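Side-chain contacts in 4-hydroxythreonine-4-phosphate dehydrogenase (Legionella pneumophila subsp. pneumophila, PDB 6XMY), which probably catalyses the NAD(P)-dependent oxidation of 4-(phosphooxy)-L-threonine, a step in the biosynthesis of pyridoxine 5'-phosphate: residues 22-27 and 43-48; 188-193 and 203-208. All blocks are in the same frame, centred on the assembly; numbering follows the deposited sequence. Where two conformers were deposited one is given.

Contact 1: 22-27 and 43-48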
loop_
_atom_site.group_PDB
_atom_site.type_symbol
_atom_site.label_atom_id
_atom_site.label_comp_id
_atom_site.label_asym_id
_atom_site.label_seq_id
_atom_site.Cartn_x
_atom_site.Cartn_y
_atom_site.Cartn_z
ATOM N N ILE A 22 10.594 -2.341 -11.513
ATOM C CA ILE A 22 9.658 -3.296 -12.103
ATOM C C ILE A 22 8.234 -2.765 -12.213
ATOM O O ILE A 22 7.372 -3.466 -12.760
ATOM C CB ILE A 22 9.641 -4.661 -11.380
ATOM C CG1 ILE A 22 9.295 -4.500 -9.891
ATOM C CG2 ILE A 22 10.954 -5.407 -11.622
ATOM C CD1 ILE A 22 9.003 -5.828 -9.198
ATOM N N GLY A 23 7.952 -1.566 -11.705
ATOM C CA GLY A 23 6.623 -0.994 -11.796
ATOM C C GLY A 23 6.055 -1.015 -13.207
ATOM O O GLY A 23 4.941 -1.503 -13.437
ATOM N N PRO A 24 6.796 -0.470 -14.184
ATOM C CA PRO A 24 6.318 -0.560 -15.575
ATOM C C PRO A 24 6.072 -1.993 -16.016
ATOM O O PRO A 24 5.028 -2.276 -16.620
ATOM C CB PRO A 24 7.442 0.122 -16.370
ATOM C CG PRO A 24 8.002 1.129 -15.403
ATOM C CD PRO A 24 7.974 0.415 -14.064
ATOM N N ASP A 25 6.996 -2.911 -15.688
ATOM C CA ASP A 25 6.822 -4.316 -16.053
ATOM C C ASP A 25 5.514 -4.858 -15.498
ATOM O O ASP A 25 4.799 -5.599 -16.184
ATOM C CB ASP A 25 7.973 -5.166 -15.495
ATOM C CG ASP A 25 9.350 -4.653 -15.880
ATOM O OD1 ASP A 25 9.588 -3.434 -15.834
ATOM O OD2 ASP A 25 10.230 -5.490 -16.182
ATOM N N LEU A 26 5.204 -4.523 -14.244
ATOM C CA LEU A 26 3.989 -5.023 -13.613
ATOM C C LEU A 26 2.743 -4.450 -14.269
ATOM O O LEU A 26 1.733 -5.148 -14.400
ATOM C CB LEU A 26 4.014 -4.701 -12.121
ATOM C CG LEU A 26 5.117 -5.448 -11.361
ATOM C CD1 LEU A 26 5.235 -4.946 -9.928
ATOM C CD2 LEU A 26 4.838 -6.943 -11.401
ATOM N N CYS A 27 2.796 -3.179 -14.680
ATOM C CA CYS A 27 1.661 -2.602 -15.394
ATOM C C CYS A 27 1.457 -3.288 -16.737
ATOM O O CYS A 27 0.318 -3.537 -17.148
ATOM C CB CYS A 27 1.867 -1.100 -15.569
ATOM S SG CYS A 27 1.831 -0.194 -14.004
ATOM N N LEU A 43 4.495 6.909 -21.951
ATOM C CA LEU A 43 4.080 5.937 -22.956
ATOM C C LEU A 43 5.279 5.342 -23.693
ATOM O O LEU A 43 5.314 4.134 -23.957
ATOM C CB LEU A 43 3.090 6.578 -23.933
ATOM C CG LEU A 43 2.593 5.693 -25.072
ATOM C CD1 LEU A 43 1.880 4.461 -24.531
ATOM C CD2 LEU A 43 1.669 6.492 -25.977
ATOM N N SER A 44 6.266 6.167 -24.044
ATOM C CA SER A 44 7.472 5.653 -24.690
ATOM C C SER A 44 8.182 4.642 -23.803
ATOM O O SER A 44 8.717 3.635 -24.290
ATOM C CB SER A 44 8.422 6.803 -25.006
ATOM O OG SER A 44 7.848 7.691 -25.941
ATOM N N LEU A 45 8.210 4.908 -22.494
ATOM C CA LEU A 45 8.804 3.973 -21.545
ATOM C C LEU A 45 8.061 2.648 -21.555
ATOM O O LEU A 45 8.673 1.579 -21.606
ATOM C CB LEU A 45 8.773 4.581 -20.145
ATOM C CG LEU A 45 8.886 3.577 -18.997
ATOM C CD1 LEU A 45 10.304 2.985 -18.933
ATOM C CD2 LEU A 45 8.538 4.254 -17.702
ATOM N N LEU A 46 6.731 2.697 -21.484
ATOM C CA LEU A 46 5.954 1.463 -21.479
ATOM C C LEU A 46 6.150 0.679 -22.773
ATOM O O LEU A 46 6.307 -0.548 -22.747
ATOM C CB LEU A 46 4.478 1.777 -21.215
ATOM C CG LEU A 46 4.212 2.266 -19.791
ATOM C CD1 LEU A 46 2.842 2.930 -19.670
ATOM C CD2 LEU A 46 4.310 1.097 -18.819
ATOM N N GLU A 47 6.171 1.375 -23.916
ATOM C CA GLU A 47 6.404 0.697 -25.187
ATOM C C GLU A 47 7.790 0.072 -25.230
ATOM O O GLU A 47 7.947 -1.065 -25.686
ATOM C CB GLU A 47 6.218 1.668 -26.360
ATOM C CG GLU A 47 4.759 2.090 -26.556
ATOM C CD GLU A 47 4.576 3.293 -27.476
ATOM O OE1 GLU A 47 5.556 4.012 -27.744
ATOM O OE2 GLU A 47 3.429 3.530 -27.909
ATOM N N ALA A 48 8.804 0.803 -24.758
ATOM C CA ALA A 48 10.174 0.291 -24.807
ATOM C C ALA A 48 10.362 -0.869 -23.840
ATOM O O ALA A 48 11.059 -1.839 -24.156
ATOM C CB ALA A 48 11.172 1.408 -24.497
#
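Pro24 meets two neighbouring leucines of helix 43-52 through different parts of its ring. Its CG lies 3.9 Å from CD2 of Leu45, the two side chains meeting at a slant, while its CB is 4.1 Å from CD2 of Leu46. The same Leu46 methyl also sits 4.1 Å from the backbone O of Pro24, so it borders both ring and main chain. The meeting buries 134 Å² in all, a small contact made by apolar side chains, with no hydrogen bond between the segments. The two leucines reach the proline by different torsions: Leu45 has CG opposite its own N (chi1 159°), whereas Leu46 has CG opposite its carbonyl carbon (chi1 -69°). The CA atoms of Pro24 and Leu46 are 6.3 Å apart. Pro24 stands in the first turn of helix 23-29, where Leu26 N donates a 2.8 Å hydrogen bond to Ile22 O; Ile22, two residues before Pro24, touches NAD. Further out, Asp25 forms a salt bridge with Arg49, a second, charged tie between these helices. Leu46 also rests on Ile39 of strand 37-41, Val77 of strand 74-79 and Phe59 of strand 58-61, while Cys27 touches Ile39, so both helices pack on strand 37-41.

Contact 2: 188-193 and 203-208. With SO4 (sulfate ion), chain J.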
loop_
_atom_site.group_PDB
_atom_site.type_symbol
_atom_site.label_atom_id
_atom_site.label_comp_id
_atom_site.label_asym_id
_atom_site.label_seq_id
_atom_site.Cartn_x
_atom_site.Cartn_y
_atom_site.Cartn_z
ATOM N N GLN A 188 -8.827 3.163 15.929
ATOM C CA GLN A 188 -10.156 3.630 15.526
ATOM C C GLN A 188 -10.319 3.546 14.011
ATOM O O GLN A 188 -11.337 3.053 13.509
ATOM C CB GLN A 188 -10.381 5.071 15.992
ATOM C CG GLN A 188 -10.744 5.235 17.464
ATOM C CD GLN A 188 -10.734 6.692 17.904
ATOM O OE1 GLN A 188 -10.211 7.566 17.206
ATOM N NE2 GLN A 188 -11.309 6.960 19.065
ATOM N N GLN A 189 -9.307 3.992 13.265
ATOM C CA GLN A 189 -9.390 3.922 11.812
ATOM C C GLN A 189 -9.421 2.477 11.332
ATOM O O GLN A 189 -10.216 2.126 10.452
ATOM C CB GLN A 189 -8.226 4.676 11.176
ATOM C CG GLN A 189 -8.260 4.639 9.658
ATOM C CD GLN A 189 -9.504 5.285 9.087
ATOM O OE1 GLN A 189 -9.744 6.470 9.302
ATOM N NE2 GLN A 189 -10.307 4.504 8.370
ATOM N N LEU A 190 -8.556 1.629 11.896
ATOM C CA LEU A 190 -8.548 0.216 11.530
ATOM C C LEU A 190 -9.914 -0.419 11.777
ATOM O O LEU A 190 -10.455 -1.116 10.911
ATOM C CB LEU A 190 -7.467 -0.514 12.334
ATOM C CG LEU A 190 -7.442 -2.031 12.147
ATOM C CD1 LEU A 190 -7.187 -2.402 10.695
ATOM C CD2 LEU A 190 -6.397 -2.672 13.065
ATOM N N HIS A 191 -10.482 -0.189 12.962
ATOM C CA HIS A 191 -11.784 -0.760 13.291
ATOM C C HIS A 191 -12.847 -0.287 12.307
ATOM O O HIS A 191 -13.640 -1.087 11.791
ATOM C CB HIS A 191 -12.146 -0.370 14.727
ATOM C CG HIS A 191 -13.539 -0.737 15.129
ATOM N ND1 HIS A 191 -14.617 0.081 14.884
ATOM C CD2 HIS A 191 -14.027 -1.819 15.784
ATOM C CE1 HIS A 191 -15.715 -0.484 15.355
ATOM N NE2 HIS A 191 -15.385 -1.641 15.900
ATOM N N HIS A 192 -12.857 1.014 12.019
ATOM C CA HIS A 192 -13.853 1.566 11.104
ATOM C C HIS A 192 -13.740 0.939 9.724
ATOM O O HIS A 192 -14.752 0.581 9.110
ATOM C CB HIS A 192 -13.685 3.078 11.007
ATOM C CG HIS A 192 -14.646 3.724 10.057
ATOM N ND1 HIS A 192 -15.944 4.025 10.405
ATOM C CD2 HIS A 192 -14.502 4.105 8.767
ATOM C CE1 HIS A 192 -16.554 4.580 9.372
ATOM N NE2 HIS A 192 -15.702 4.638 8.365
ATOM N N SER A 193 -12.515 0.800 9.219
ATOM C CA SER A 193 -12.329 0.243 7.886
ATOM C C SER A 193 -12.709 -1.228 7.833
ATOM O O SER A 193 -13.328 -1.674 6.862
ATOM C CB SER A 193 -10.887 0.443 7.431
ATOM O OG SER A 193 -10.614 1.821 7.237
ATOM N N PRO A 203 -15.122 -6.343 14.669
ATOM C CA PRO A 203 -13.725 -6.763 14.510
ATOM C C PRO A 203 -13.033 -7.067 15.830
ATOM O O PRO A 203 -13.199 -6.360 16.825
ATOM C CB PRO A 203 -13.077 -5.558 13.818
ATOM C CG PRO A 203 -14.209 -4.845 13.160
ATOM C CD PRO A 203 -15.376 -5.024 14.066
ATOM N N LYS A 204 -12.258 -8.148 15.830
ATOM C CA LYS A 204 -11.353 -8.467 16.925
ATOM C C LYS A 204 -9.939 -8.127 16.482
ATOM O O LYS A 204 -9.494 -8.562 15.414
ATOM C CB LYS A 204 -11.443 -9.946 17.300
ATOM C CG LYS A 204 -12.810 -10.345 17.810
ATOM C CD LYS A 204 -12.847 -11.779 18.313
ATOM C CE LYS A 204 -14.240 -12.131 18.814
ATOM N NZ LYS A 204 -15.280 -11.855 17.778
ATOM N N ILE A 205 -9.244 -7.331 17.287
ATOM C CA ILE A 205 -7.945 -6.779 16.915
ATOM C C ILE A 205 -6.919 -7.153 17.982
ATOM O O ILE A 205 -7.085 -6.806 19.155
ATOM C CB ILE A 205 -8.035 -5.255 16.718
ATOM C CG1 ILE A 205 -9.010 -4.918 15.574
ATOM C CG2 ILE A 205 -6.663 -4.660 16.477
ATOM C CD1 ILE A 205 -9.370 -3.447 15.501
ATOM N N ASN A 206 -5.850 -7.840 17.574
ATOM C CA ASN A 206 -4.791 -8.254 18.494
ATOM C C ASN A 206 -3.599 -7.319 18.329
ATOM O O ASN A 206 -3.161 -7.070 17.203
ATOM C CB ASN A 206 -4.370 -9.698 18.210
ATOM C CG ASN A 206 -5.390 -10.706 18.696
ATOM O OD1 ASN A 206 -6.480 -10.333 19.121
ATOM N ND2 ASN A 206 -5.051 -11.983 18.625
ATOM N N VAL A 207 -3.094 -6.786 19.444
ATOM C CA VAL A 207 -2.145 -5.673 19.437
ATOM C C VAL A 207 -0.831 -6.100 20.081
ATOM O O VAL A 207 -0.813 -6.552 21.232
ATOM C CB VAL A 207 -2.723 -4.440 20.156
ATOM C CG1 VAL A 207 -1.762 -3.270 20.050
ATOM C CG2 VAL A 207 -4.092 -4.081 19.595
ATOM N N ALA A 208 0.269 -5.898 19.362
ATOM C CA ALA A 208 1.590 -6.210 19.898
ATOM C C ALA A 208 2.022 -5.164 20.920
ATOM O O ALA A 208 1.647 -3.990 20.846
ATOM C CB ALA A 208 2.629 -6.227 18.772
HETATM S S SO4 J . -17.696 2.615 13.372
HETATM O O1 SO4 J . -17.050 3.811 12.840
HETATM O O2 SO4 J . -16.998 1.430 12.884
HETATM O O3 SO4 J . -19.089 2.572 12.936
HETATM O O4 SO4 J . -17.643 2.646 14.831
#
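Leu190 and Ile205 carry the apolar part of this contact, their ends reaching toward each other tip to tip. Leu190 CD2 approaches Ile205 CD1 at 3.9 Å and Ile205 CG2 at 4.0 Å, so that it touches both branches of the isoleucine. That CD1 is aimed at the helix because CG1 lies opposite the carbonyl carbon (chi1 -62°) and the chain then extends. In a second packing pair the side chains of His191 and Pro203 cross at about a right angle, Pro203 CD lying 3.8 Å from His191 NE2. The two pairs set helix 180-197 against strand 204-208 in an alpha/beta arrangement, the chain running from the helix through a connection into the strand. Strand 204-208 lies parallel between strands 262-265 and 241-246, and Leu190 also touches Ala262 and Val264 of the former. No hydrogen bond crosses between the segments. Within the helix, Gln189 NE2 donates to Ser193 OG (2.9 Å), which lies in the amide plane. A sulfate, probably from the crystallisation liquor, takes a nearly straight hydrogen bond from ND1 of His192 to its O1 (2.7 Å, 171°), in the ring plane at the edge. His196 NE2 binds the same anion, while its ring stacks on that of His192.

How the contacts relate
Contact 1 and contact 2 lie on opposite sides of the chain's centre, with their own centres 37 Å apart and their nearest atoms about 24 Å apart, so neither touches the other. They follow in series along the chain. Contact 1 holds a residue of the cofactor site: Ile22 belongs to the NAD pocket, and the side chain of Pro24 is about 11 Å from NAD and about 8 Å from that of Thr301, which binds NAD. In contact 2, the side chain of Leu190 is about 11 Å from that of Asn285, a predicted substrate-binding residue.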